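Colicin-D (Escherichia coli, PDB 5ZNM) inhibits protein synthesis in Escherichia coli and close relatives as a tRNase toxin, here represented by its central domain and C-terminal tRNase domain. Local coordinates at residues Gly192-Thr197 / Ile209-Val214; Gly46-Asn51 / Pro205-Leu210; Glu325-Asp330 / Asn355-Lys360. One frame throughout, in Å; residues are numbered along the deposited sequence.

Contact 1: Gly192-Thr197 / Ile209-Val214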
loop_
_atom_site.group_PDB
_atom_site.type_symbol
_atom_site.label_atom_id
_atom_site.label_comp_id
_atom_site.label_asym_id
_atom_site.label_seq_id
_atom_site.Cartn_x
_atom_site.Cartn_y
_atom_site.Cartn_z
ATOM N N GLY A 192 20.779 -7.387 15.040
ATOM C CA GLY A 192 20.084 -6.148 14.750
ATOM C C GLY A 192 18.588 -6.288 14.569
ATOM O O GLY A 192 17.949 -5.342 14.106
ATOM N N LEU A 193 18.012 -7.449 14.898
ATOM C CA LEU A 193 16.570 -7.666 14.904
ATOM C C LEU A 193 16.023 -7.508 16.317
ATOM O O LEU A 193 16.760 -7.555 17.305
ATOM C CB LEU A 193 16.206 -9.068 14.389
ATOM C CG LEU A 193 16.644 -9.449 12.974
ATOM C CD1 LEU A 193 16.357 -10.932 12.712
ATOM C CD2 LEU A 193 15.976 -8.553 11.923
ATOM N N ASP A 194 14.711 -7.337 16.408
ATOM C CA ASP A 194 14.058 -7.322 17.705
ATOM C C ASP A 194 13.264 -8.603 17.888
ATOM O O ASP A 194 12.956 -9.317 16.927
ATOM C CB ASP A 194 13.146 -6.107 17.861
ATOM C CG ASP A 194 13.918 -4.810 17.833
ATOM O OD1 ASP A 194 14.821 -4.626 18.687
ATOM O OD2 ASP A 194 13.634 -3.984 16.943
ATOM N N LYS A 195 12.938 -8.896 19.142
ATOM C CA LYS A 195 12.181 -10.104 19.441
ATOM C C LYS A 195 11.092 -9.777 20.441
ATOM O O LYS A 195 11.355 -9.126 21.459
ATOM C CB LYS A 195 13.098 -11.206 19.988
ATOM C CG LYS A 195 12.396 -12.532 20.291
ATOM C CD LYS A 195 13.429 -13.652 20.450
ATOM C CE LYS A 195 13.002 -14.701 21.461
ATOM N NZ LYS A 195 13.954 -15.851 21.501
ATOM N N ILE A 196 9.879 -10.226 20.135
ATOM C CA ILE A 196 8.746 -10.201 21.054
ATOM C C ILE A 196 8.413 -11.646 21.411
ATOM O O ILE A 196 8.423 -12.525 20.543
ATOM C CB ILE A 196 7.541 -9.479 20.412
ATOM C CG1 ILE A 196 7.818 -7.970 20.341
ATOM C CG2 ILE A 196 6.265 -9.749 21.171
ATOM C CD1 ILE A 196 6.916 -7.253 19.342
ATOM N N THR A 197 8.162 -11.912 22.688
ATOM C CA THR A 197 7.817 -13.269 23.101
ATOM C C THR A 197 6.417 -13.291 23.688
ATOM O O THR A 197 6.076 -12.451 24.529
ATOM C CB THR A 197 8.821 -13.826 24.105
ATOM O OG1 THR A 197 8.872 -12.975 25.256
ATOM C CG2 THR A 197 10.211 -13.925 23.470
ATOM N N ILE A 209 8.262 -13.906 18.146
ATOM C CA ILE A 209 7.960 -13.124 16.946
ATOM C C ILE A 209 9.155 -12.234 16.680
ATOM O O ILE A 209 9.620 -11.543 17.590
ATOM C CB ILE A 209 6.682 -12.281 17.110
ATOM C CG1 ILE A 209 5.471 -13.193 17.323
ATOM C CG2 ILE A 209 6.463 -11.369 15.894
ATOM C CD1 ILE A 209 4.353 -12.504 18.045
ATOM N N LEU A 210 9.687 -12.303 15.467
ATOM C CA LEU A 210 10.815 -11.467 15.075
ATOM C C LEU A 210 10.308 -10.114 14.591
ATOM O O LEU A 210 9.213 -10.008 14.035
ATOM C CB LEU A 210 11.621 -12.151 13.967
ATOM C CG LEU A 210 12.227 -13.504 14.337
ATOM C CD1 LEU A 210 12.895 -14.149 13.136
ATOM C CD2 LEU A 210 13.219 -13.353 15.477
ATOM N N VAL A 211 11.112 -9.074 14.788
ATOM C CA VAL A 211 10.767 -7.761 14.254
ATOM C C VAL A 211 11.943 -7.276 13.428
ATOM O O VAL A 211 13.065 -7.189 13.940
ATOM C CB VAL A 211 10.430 -6.748 15.361
ATOM C CG1 VAL A 211 10.019 -5.427 14.756
ATOM C CG2 VAL A 211 9.314 -7.264 16.252
ATOM N N ASN A 212 11.695 -6.985 12.150
ATOM C CA ASN A 212 12.691 -6.327 11.320
ATOM C C ASN A 212 12.534 -4.817 11.535
ATOM O O ASN A 212 11.534 -4.260 11.092
ATOM C CB ASN A 212 12.500 -6.697 9.849
ATOM C CG ASN A 212 13.593 -6.138 8.954
ATOM O OD1 ASN A 212 14.373 -5.253 9.345
ATOM N ND2 ASN A 212 13.631 -6.630 7.722
ATOM N N PRO A 213 13.443 -4.145 12.217
ATOM C CA PRO A 213 13.231 -2.730 12.526
ATOM C C PRO A 213 13.447 -1.796 11.349
ATOM O O PRO A 213 13.147 -0.609 11.485
ATOM C CB PRO A 213 14.252 -2.452 13.642
ATOM C CG PRO A 213 15.303 -3.436 13.455
ATOM C CD PRO A 213 14.705 -4.644 12.786
ATOM N N VAL A 214 13.930 -2.275 10.207
ATOM C CA VAL A 214 14.147 -1.435 9.035
ATOM C C VAL A 214 12.842 -1.373 8.248
ATOM O O VAL A 214 12.356 -2.425 7.804
ATOM C CB VAL A 214 15.277 -1.982 8.157
ATOM C CG1 VAL A 214 15.537 -1.035 6.990
ATOM C CG2 VAL A 214 16.560 -2.208 8.974
#
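Asp194 and Val211 face each other as an antiparallel hydrogen-bonded pair, with their CB atoms 3.7 Å apart. Asp194 N donates to Val211 O at 3.0 Å, in the carbonyl plane. The return bond, from Val211 N to Asp194 O, is shorter at 2.8 Å but bent, with an angle of 153° at the hydrogen and the donor above the carbonyl plane. Ile196 and Ile209 form the next hydrogen-bonded pair, and both of their bonds are close to straight. Lys195 and Leu210 lie between as a non-hydrogen-bonded pair. There the Lys195 CA hydrogen faces Ile209 O, with CA and O 3.5 Å apart.

Side chains of Asp194, Ile196, Ile209 and Val211 share one face of this beta hairpin. Ile196 has CG1 beside its backbone N (chi1 -72°). With chi2 extended at 161°, CD1 runs on diagonally to Val211 CG2, 3.9 Å away. At the end remote from the hairpin loop, the ring of Pro213 closes the contact. Its CG rests 3.3 Å from Gly192 O, its CB 3.7 Å from Asp194 OD2, and its CD 4.2 Å from Leu193 CD2. Asn212 OD1 accepts from Val214 N in an Asx turn that spans Pro213.

The second shell fixes the polar ends. Arg187 makes a salt bridge with Asp194 OD1, and Tyr30 OH bonds to Gly192 O while its side chain packs on Pro213. The hairpin forms the middle of a mixed sheet, with strand 186-187 beside 194-198 and strand 49-51 beside 207-212. Helix 32-42 covers Leu193 and Leu210, whereas strand 262-267 packs on Ile196 and Ile209.

Contact 2: Gly46-Asn51 / Pro205-Leu210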
loop_
_atom_site.group_PDB
_atom_site.type_symbol
_atom_site.label_atom_id
_atom_site.label_comp_id
_atom_site.label_asym_id
_atom_site.label_seq_id
_atom_site.Cartn_x
_atom_site.Cartn_y
_atom_site.Cartn_z
ATOM N N GLY A 46 9.776 -21.738 10.720
ATOM C CA GLY A 46 8.661 -21.324 11.556
ATOM C C GLY A 46 8.732 -19.885 12.037
ATOM O O GLY A 46 8.086 -19.526 13.029
ATOM N N ALA A 47 9.506 -19.051 11.347
ATOM C CA ALA A 47 9.648 -17.659 11.755
ATOM C C ALA A 47 8.401 -16.863 11.395
ATOM O O ALA A 47 7.836 -17.016 10.309
ATOM C CB ALA A 47 10.874 -17.027 11.095
ATOM N N LEU A 48 7.961 -16.023 12.328
ATOM C CA LEU A 48 6.939 -15.011 12.085
ATOM C C LEU A 48 7.602 -13.657 12.253
ATOM O O LEU A 48 8.176 -13.379 13.312
ATOM C CB LEU A 48 5.775 -15.139 13.063
ATOM C CG LEU A 48 4.756 -16.257 12.887
ATOM C CD1 LEU A 48 3.888 -16.276 14.132
ATOM C CD2 LEU A 48 3.913 -16.002 11.638
ATOM N N VAL A 49 7.526 -12.818 11.224
ATOM C CA VAL A 49 8.217 -11.535 11.232
ATOM C C VAL A 49 7.201 -10.405 11.108
ATOM O O VAL A 49 6.317 -10.437 10.237
ATOM C CB VAL A 49 9.261 -11.445 10.104
ATOM C CG1 VAL A 49 10.041 -10.109 10.183
ATOM C CG2 VAL A 49 10.184 -12.650 10.148
ATOM N N LEU A 50 7.335 -9.421 11.994
ATOM C CA LEU A 50 6.736 -8.101 11.868
ATOM C C LEU A 50 7.752 -7.147 11.252
ATOM O O LEU A 50 8.914 -7.115 11.671
ATOM C CB LEU A 50 6.315 -7.563 13.237
ATOM C CG LEU A 50 5.169 -8.247 13.962
ATOM C CD1 LEU A 50 5.220 -7.939 15.453
ATOM C CD2 LEU A 50 3.855 -7.774 13.332
ATOM N N ASN A 51 7.322 -6.362 10.275
ATOM C CA ASN A 51 8.162 -5.303 9.741
ATOM C C ASN A 51 7.766 -3.983 10.384
ATOM O O ASN A 51 6.584 -3.737 10.631
ATOM C CB ASN A 51 8.037 -5.218 8.219
ATOM C CG ASN A 51 8.685 -6.391 7.522
ATOM O OD1 ASN A 51 9.588 -7.032 8.075
ATOM N ND2 ASN A 51 8.238 -6.676 6.292
ATOM N N PRO A 205 3.201 -23.682 22.996
ATOM C CA PRO A 205 4.359 -23.184 23.758
ATOM C C PRO A 205 4.499 -21.674 23.635
ATOM O O PRO A 205 3.738 -21.041 22.894
ATOM C CB PRO A 205 5.558 -23.876 23.085
ATOM C CG PRO A 205 5.052 -24.107 21.657
ATOM C CD PRO A 205 3.619 -24.452 21.813
ATOM N N SER A 206 5.460 -21.089 24.347
ATOM C CA SER A 206 5.810 -19.694 24.145
ATOM C C SER A 206 6.110 -19.458 22.676
ATOM O O SER A 206 6.661 -20.326 21.997
ATOM C CB SER A 206 7.040 -19.304 24.979
ATOM O OG SER A 206 6.904 -19.728 26.335
ATOM N N ARG A 207 5.760 -18.268 22.189
ATOM C CA ARG A 207 5.877 -17.939 20.772
ATOM C C ARG A 207 6.844 -16.776 20.615
ATOM O O ARG A 207 6.640 -15.704 21.198
ATOM C CB ARG A 207 4.512 -17.587 20.190
ATOM C CG ARG A 207 4.265 -17.994 18.728
ATOM C CD ARG A 207 5.524 -18.236 17.920
ATOM N NE ARG A 207 5.240 -18.951 16.676
ATOM C CZ ARG A 207 6.019 -18.926 15.597
ATOM N NH1 ARG A 207 7.137 -18.202 15.587
ATOM N NH2 ARG A 207 5.677 -19.624 14.525
ATOM N N THR A 208 7.875 -16.981 19.808
ATOM C CA THR A 208 8.796 -15.923 19.417
ATOM C C THR A 208 8.323 -15.238 18.134
ATOM O O THR A 208 8.029 -15.913 17.144
ATOM C CB THR A 208 10.177 -16.521 19.197
ATOM O OG1 THR A 208 10.682 -17.012 20.448
ATOM C CG2 THR A 208 11.103 -15.476 18.604
ATOM N N ILE A 209 8.262 -13.906 18.146
ATOM C CA ILE A 209 7.960 -13.124 16.946
ATOM C C ILE A 209 9.155 -12.234 16.680
ATOM O O ILE A 209 9.620 -11.543 17.590
ATOM C CB ILE A 209 6.682 -12.281 17.110
ATOM C CG1 ILE A 209 5.471 -13.193 17.323
ATOM C CG2 ILE A 209 6.463 -11.369 15.894
ATOM C CD1 ILE A 209 4.353 -12.504 18.045
ATOM N N LEU A 210 9.687 -12.303 15.467
ATOM C CA LEU A 210 10.815 -11.467 15.075
ATOM C C LEU A 210 10.308 -10.114 14.591
ATOM O O LEU A 210 9.213 -10.008 14.035
ATOM C CB LEU A 210 11.621 -12.151 13.967
ATOM C CG LEU A 210 12.227 -13.504 14.337
ATOM C CD1 LEU A 210 12.895 -14.149 13.136
ATOM C CD2 LEU A 210 13.219 -13.353 15.477
HETATM O O HOH W 1 9.601 -16.234 14.768
#
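Arg207 reaches over to Gly46 and Leu48 with the far half of its side chain. From CB the chain bends at chi2 (-21°), almost eclipsed, and CD leads on to the guanidinium. NE lies 3.9 Å from Leu48 CD1 and forms a salt bridge with Glu125. CZ sits beneath the same methyl, 3.7 Å from Leu48 CD1, so the leucine methyl covers one face. At the tip, NH2 and NH1 both donate to Gly46 O, at 2.8 Å and 3.0 Å, with the oxygen near the guanidinium plane. This end-on grip on one atom leaves both bonds bent, 146° and 136° at the hydrogen. NH1 also donates to Thr208 O at 2.9 Å, tying the tip to its own strand.

Next to this grip the two segments become parallel strands of a mixed sheet, joining residues more than 150 apart. Val49 pairs with Leu210. Leu210 N donates to Leu48 O at 2.8 Å, and Leu210 O accepts from Leu50 N. A water bridges Leu48 N and Thr208 O where the two segments diverge. On one face Leu210 CB meets Val49 CG2 at 4.1 Å, under helix 32-42. On the other, Leu50 CD1 packs against Ile209 CG2, 3.7 Å away, beside Met127.

Contact 3: Glu325-Asp330 / Asn355-Lys360; sequences EEHLSD and NVVIIK
His327 and Leu328 meet Asn355, Val357 and Ile359 from a helix turn in which Glu325 O is gripped twice. Ser329 N and Ser329 OG each lie 2.9 Å from Glu325 O, and they reach it from opposite faces of its plane. CB of His327 already points toward the strand, and chi1 of 169° keeps the ring extended in that direction, away from the backbone N. The ring lies along the strand. Its CE1 edge meets Asn355 O at 3.2 Å, close to the ring plane. Obliquely to the ring, Val357 CG2 packs 3.4 Å from His327 CD2. The bond from NE2 to Tyr348 O helps to fix the ring's rotation.

The next residue, Leu328, adds a looser apolar contact. Its CD2 is 4.3 Å from Val357 CG1, and its CD1 is 4.4 Å from Ile359 CD1. The last turn, residues 325-329, crosses strand 355-359 at 97°, on one face of the antiparallel sheet of the tRNase domain. Asn355 OD1 bonds to Lys370 NZ.

No hydrogen bond joins helix and strand directly. Tyr348 O can only accept, so NE2 probably carries a hydrogen. NE2 is satisfied by the adjacent strand, while strand 355-359 meets the ring mainly through packing and the CE1 contact to Asn355 O.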
loop_
_atom_site.group_PDB
_atom_site.type_symbol
_atom_site.label_atom_id
_atom_site.label_comp_id
_atom_site.label_asym_id
_atom_site.label_seq_id
_atom_site.Cartn_x
_atom_site.Cartn_y
_atom_site.Cartn_z
ATOM N N GLU A 325 -1.370 -35.664 16.835
ATOM C CA GLU A 325 0.053 -35.389 16.628
ATOM C C GLU A 325 0.933 -36.508 17.182
ATOM O O GLU A 325 1.945 -36.859 16.563
ATOM C CB GLU A 325 0.440 -34.045 17.252
ATOM C CG GLU A 325 0.013 -32.859 16.402
ATOM C CD GLU A 325 0.857 -32.716 15.140
ATOM O OE1 GLU A 325 2.097 -32.619 15.246
ATOM O OE2 GLU A 325 0.280 -32.722 14.037
ATOM N N GLU A 326 0.582 -37.066 18.351
ATOM C CA GLU A 326 1.365 -38.178 18.904
ATOM C C GLU A 326 1.333 -39.396 17.980
ATOM O O GLU A 326 2.351 -40.089 17.809
ATOM C CB GLU A 326 0.847 -38.559 20.301
ATOM C CG GLU A 326 1.153 -37.503 21.394
ATOM C CD GLU A 326 0.521 -37.818 22.759
ATOM O OE1 GLU A 326 0.026 -38.953 22.959
ATOM O OE2 GLU A 326 0.508 -36.916 23.632
ATOM N N HIS A 327 0.165 -39.682 17.396
ATOM C CA HIS A 327 0.046 -40.757 16.414
ATOM C C HIS A 327 0.937 -40.491 15.204
ATOM O O HIS A 327 1.688 -41.370 14.761
ATOM C CB HIS A 327 -1.425 -40.894 15.981
ATOM C CG HIS A 327 -1.640 -41.773 14.788
ATOM N ND1 HIS A 327 -1.849 -43.133 14.894
ATOM C CD2 HIS A 327 -1.717 -41.483 13.466
ATOM C CE1 HIS A 327 -2.034 -43.642 13.689
ATOM N NE2 HIS A 327 -1.958 -42.665 12.805
ATOM N N LEU A 328 0.879 -39.274 14.660
ATOM C CA LEU A 328 1.670 -38.978 13.469
ATOM C C LEU A 328 3.162 -38.933 13.753
ATOM O O LEU A 328 3.957 -39.121 12.827
ATOM C CB LEU A 328 1.236 -37.655 12.856
ATOM C CG LEU A 328 -0.169 -37.628 12.249
ATOM C CD1 LEU A 328 -0.495 -36.191 11.867
ATOM C CD2 LEU A 328 -0.284 -38.564 11.033
ATOM N N SER A 329 3.559 -38.692 15.004
ATOM C CA SER A 329 4.979 -38.614 15.352
ATOM C C SER A 329 5.559 -39.955 15.755
ATOM O O SER A 329 6.786 -40.093 15.810
ATOM C CB SER A 329 5.206 -37.627 16.506
ATOM O OG SER A 329 4.778 -36.325 16.140
ATOM N N ASP A 330 4.704 -40.927 16.060
ATOM C CA ASP A 330 5.167 -42.227 16.525
ATOM C C ASP A 330 6.029 -42.865 15.446
ATOM O O ASP A 330 5.676 -42.856 14.261
ATOM C CB ASP A 330 3.954 -43.094 16.875
ATOM C CG ASP A 330 4.321 -44.483 17.392
ATOM O OD1 ASP A 330 5.343 -45.071 16.983
ATOM O OD2 ASP A 330 3.543 -45.008 18.211
ATOM N N ASN A 355 -4.760 -47.531 14.822
ATOM C CA ASN A 355 -5.417 -46.291 14.439
ATOM C C ASN A 355 -4.962 -45.841 13.056
ATOM O O ASN A 355 -3.821 -46.073 12.645
ATOM C CB ASN A 355 -5.143 -45.195 15.475
ATOM C CG ASN A 355 -5.974 -45.377 16.737
ATOM O OD1 ASN A 355 -6.955 -46.124 16.735
ATOM N ND2 ASN A 355 -5.591 -44.693 17.827
ATOM N N VAL A 356 -5.879 -45.209 12.329
ATOM C CA VAL A 356 -5.551 -44.491 11.106
ATOM C C VAL A 356 -5.871 -43.023 11.309
ATOM O O VAL A 356 -6.802 -42.671 12.041
ATOM C CB VAL A 356 -6.332 -45.027 9.885
ATOM C CG1 VAL A 356 -5.863 -46.431 9.533
ATOM C CG2 VAL A 356 -7.832 -45.028 10.199
ATOM N N VAL A 357 -5.103 -42.163 10.635
ATOM C CA VAL A 357 -5.403 -40.737 10.526
ATOM C C VAL A 357 -5.320 -40.372 9.047
ATOM O O VAL A 357 -4.355 -40.752 8.371
ATOM C CB VAL A 357 -4.440 -39.869 11.361
ATOM C CG1 VAL A 357 -4.560 -38.382 10.959
ATOM C CG2 VAL A 357 -4.701 -40.070 12.885
ATOM N N ILE A 358 -6.347 -39.674 8.543
ATOM C CA ILE A 358 -6.432 -39.274 7.137
ATOM C C ILE A 358 -5.999 -37.824 6.988
ATOM O O ILE A 358 -6.565 -36.932 7.629
ATOM C CB ILE A 358 -7.855 -39.443 6.579
ATOM C CG1 ILE A 358 -8.406 -40.846 6.832
ATOM C CG2 ILE A 358 -7.887 -39.052 5.044
ATOM C CD1 ILE A 358 -9.936 -40.892 6.695
ATOM N N ILE A 359 -5.062 -37.580 6.076
ATOM C CA ILE A 359 -4.593 -36.243 5.737
ATOM C C ILE A 359 -4.958 -35.977 4.281
ATOM O O ILE A 359 -4.591 -36.757 3.397
ATOM C CB ILE A 359 -3.072 -36.108 5.942
ATOM C CG1 ILE A 359 -2.676 -36.524 7.360
ATOM C CG2 ILE A 359 -2.620 -34.672 5.670
ATOM C CD1 ILE A 359 -3.244 -35.626 8.434
ATOM N N LYS A 360 -5.674 -34.882 4.029
ATOM C CA LYS A 360 -6.004 -34.523 2.652
ATOM C C LYS A 360 -4.751 -34.108 1.879
ATOM O O LYS A 360 -3.691 -33.820 2.444
ATOM C CB LYS A 360 -7.006 -33.380 2.614
ATOM C CG LYS A 360 -8.413 -33.714 3.072
ATOM C CD LYS A 360 -9.069 -32.424 3.556
ATOM C CE LYS A 360 -10.522 -32.325 3.154
ATOM N NZ LYS A 360 -10.900 -30.892 2.960
#

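In the fold
Contacts 1 and 2 belong to one mixed sheet and share Ile209 and Leu210 on strand 207-212. One pairs that strand with its antiparallel hairpin partner, the other with the parallel strand 49-51 on its other side. Asn212 N probably bonds to Leu50 O, continuing the sheet between them. Contact 1 is mostly buried; contact 2 is partly open and adds an arginine grip and a water to its backbone bonds. Contact 3 lies in the tRNase domain, its centre about 35 Å from that of contact 1 and 27 Å from that of contact 2. It is buried too, but joins helix to strand by packing and a ring-edge contact to a backbone carbonyl, without a direct hydrogen bond.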